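Local coordinates for C381 turret protein (Sulfolobus turreted icosahedral virus, PDB 4IND), which probably builds the pentameric turrets that project from the capsid of this archaeal virus, each chain folding into three jelly-roll domains, at residues Thr273-Leu278 / Ser364-Leu369. Sequence-based numbering, arbitrary orientation.
Sequences TQSVTL and SVTITL
Q274, paired with L369 across the antiparallel strands, carries the one flat side-chain group, a carboxamide whose NE2 bonds S275 O at 3.0 Å, that oxygen lying 23° out of the amide plane; Q285 and I287 of strand 283-289 touch this side chain. It starts on the apolar face, and only its carboxamide end leads away from 364-369. The backbone N and O of Q274, V276 and L278 bond the O and N of L369, I367 and V365 respectively, six N-H...O bonds of 2.7 to 3.0 Å. L369 O also takes a CA-H...O contact from T273 CA and a weak hydrogen bond from T273 OG1. One face of this ribbon carries hydroxyls. S275 OG bonds T368 OG1 at 2.9 Å, and T277 OG1 bonds T366 OG1 at the same distance; either oxygen of each pair could be the donor. Both threonines of 365-369 hold OG1 beside their own backbone N (T366 chi1 -66°), which turns it toward the neighbouring strand, and T368 CG2 comes within 3.2 Å of T273 OG1. V276, L278, V365, I367 and L369 make the other face mainly apolar: I367 CG1 lies 4.1 Å from V276 CB, and I367 CD1 reaches L278 CD1 at 4.2 Å, the two side chains crossing at a slant. V311, C314 and L316 of strand 311-319 lie against this face. Strand 365-377 continues the sheet into 295-305, while 266-278 is its outermost strand in this chain. First strand paired with last, polar face outward and apolar face against a second sheet, is characteristic of the jelly-roll sandwich, here the third domain of the turret protein.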
loop_
_atom_site.group_PDB
_atom_site.type_symbol
_atom_site.label_atom_id
_atom_site.label_comp_id
_atom_site.label_asym_id
_atom_site.label_seq_id
_atom_site.Cartn_x
_atom_site.Cartn_y
_atom_site.Cartn_z
ATOM N N THR A 273 26.947 -1.420 -28.628
ATOM C CA THR A 273 27.100 -1.934 -29.976
ATOM C C THR A 273 28.052 -3.123 -29.948
ATOM O O THR A 273 28.990 -3.162 -29.146
ATOM C CB THR A 273 27.632 -0.846 -30.928
ATOM O OG1 THR A 273 27.445 -1.271 -32.278
ATOM C CG2 THR A 273 29.105 -0.595 -30.682
ATOM N N GLN A 274 27.809 -4.093 -30.818
ATOM C CA GLN A 274 28.634 -5.286 -30.855
ATOM C C GLN A 274 28.676 -5.823 -32.269
ATOM O O GLN A 274 27.634 -6.065 -32.870
ATOM C CB GLN A 274 28.058 -6.339 -29.906
ATOM C CG GLN A 274 28.776 -7.677 -29.946
ATOM C CD GLN A 274 30.179 -7.594 -29.391
ATOM O OE1 GLN A 274 30.405 -7.004 -28.335
ATOM N NE2 GLN A 274 31.134 -8.180 -30.105
ATOM N N SER A 275 29.877 -6.003 -32.808
ATOM C CA SER A 275 30.023 -6.581 -34.136
ATOM C C SER A 275 30.315 -8.068 -34.073
ATOM O O SER A 275 30.930 -8.558 -33.123
ATOM C CB SER A 275 31.114 -5.870 -34.930
ATOM O OG SER A 275 30.656 -4.609 -35.374
ATOM N N VAL A 276 29.853 -8.781 -35.093
ATOM C CA VAL A 276 30.087 -10.215 -35.197
ATOM C C VAL A 276 30.428 -10.530 -36.634
ATOM O O VAL A 276 29.713 -10.129 -37.557
ATOM C CB VAL A 276 28.860 -11.027 -34.770
ATOM C CG1 VAL A 276 29.094 -12.500 -35.039
ATOM C CG2 VAL A 276 28.570 -10.794 -33.300
ATOM N N THR A 277 31.535 -11.235 -36.831
ATOM C CA THR A 277 31.960 -11.602 -38.170
ATOM C C THR A 277 31.637 -13.056 -38.452
ATOM O O THR A 277 32.034 -13.950 -37.700
ATOM C CB THR A 277 33.459 -11.344 -38.374
ATOM O OG1 THR A 277 33.708 -9.936 -38.307
ATOM C CG2 THR A 277 33.906 -11.857 -39.723
ATOM N N LEU A 278 30.913 -13.284 -39.543
ATOM C CA LEU A 278 30.418 -14.612 -39.874
ATOM C C LEU A 278 31.151 -15.157 -41.077
ATOM O O LEU A 278 31.297 -14.473 -42.089
ATOM C CB LEU A 278 28.911 -14.565 -40.153
ATOM C CG LEU A 278 28.036 -14.032 -39.012
ATOM C CD1 LEU A 278 26.607 -13.784 -39.481
ATOM C CD2 LEU A 278 28.056 -14.981 -37.821
ATOM N N SER A 364 33.419 -13.507 -45.760
ATOM C CA SER A 364 32.808 -13.305 -44.455
ATOM C C SER A 364 31.859 -12.112 -44.481
ATOM O O SER A 364 32.005 -11.212 -45.305
ATOM C CB SER A 364 33.886 -13.111 -43.384
ATOM O OG SER A 364 34.602 -11.907 -43.599
ATOM N N VAL A 365 30.877 -12.126 -43.582
ATOM C CA VAL A 365 29.928 -11.029 -43.444
ATOM C C VAL A 365 29.985 -10.516 -42.015
ATOM O O VAL A 365 29.973 -11.303 -41.062
ATOM C CB VAL A 365 28.489 -11.490 -43.713
ATOM C CG1 VAL A 365 27.554 -10.292 -43.810
ATOM C CG2 VAL A 365 28.419 -12.324 -44.968
ATOM N N THR A 366 30.045 -9.198 -41.865
ATOM C CA THR A 366 30.073 -8.592 -40.542
ATOM C C THR A 366 28.765 -7.859 -40.278
ATOM O O THR A 366 28.371 -6.971 -41.034
ATOM C CB THR A 366 31.261 -7.614 -40.377
ATOM O OG1 THR A 366 32.496 -8.336 -40.441
ATOM C CG2 THR A 366 31.176 -6.894 -39.038
ATOM N N ILE A 367 28.093 -8.247 -39.206
ATOM C CA ILE A 367 26.871 -7.583 -38.788
ATOM C C ILE A 367 27.116 -6.868 -37.477
ATOM O O ILE A 367 27.998 -7.246 -36.706
ATOM C CB ILE A 367 25.736 -8.585 -38.601
ATOM C CG1 ILE A 367 26.138 -9.631 -37.568
ATOM C CG2 ILE A 367 25.394 -9.263 -39.920
ATOM C CD1 ILE A 367 25.037 -10.617 -37.254
ATOM N N THR A 368 26.337 -5.829 -37.224
ATOM C CA THR A 368 26.509 -5.049 -36.015
ATOM C C THR A 368 25.191 -4.935 -35.288
ATOM O O THR A 368 24.202 -4.469 -35.861
ATOM C CB THR A 368 27.058 -3.656 -36.329
ATOM O OG1 THR A 368 28.354 -3.787 -36.929
ATOM C CG2 THR A 368 27.176 -2.823 -35.052
ATOM N N LEU A 369 25.188 -5.383 -34.032
ATOM C CA LEU A 369 24.033 -5.309 -33.176
ATOM C C LEU A 369 24.130 -4.027 -32.362
ATOM O O LEU A 369 25.184 -3.701 -31.831
ATOM C CB LEU A 369 24.013 -6.510 -32.225
ATOM C CG LEU A 369 22.989 -6.477 -31.095
ATOM C CD1 LEU A 369 21.599 -6.592 -31.667
ATOM C CD2 LEU A 369 23.252 -7.591 -30.065
#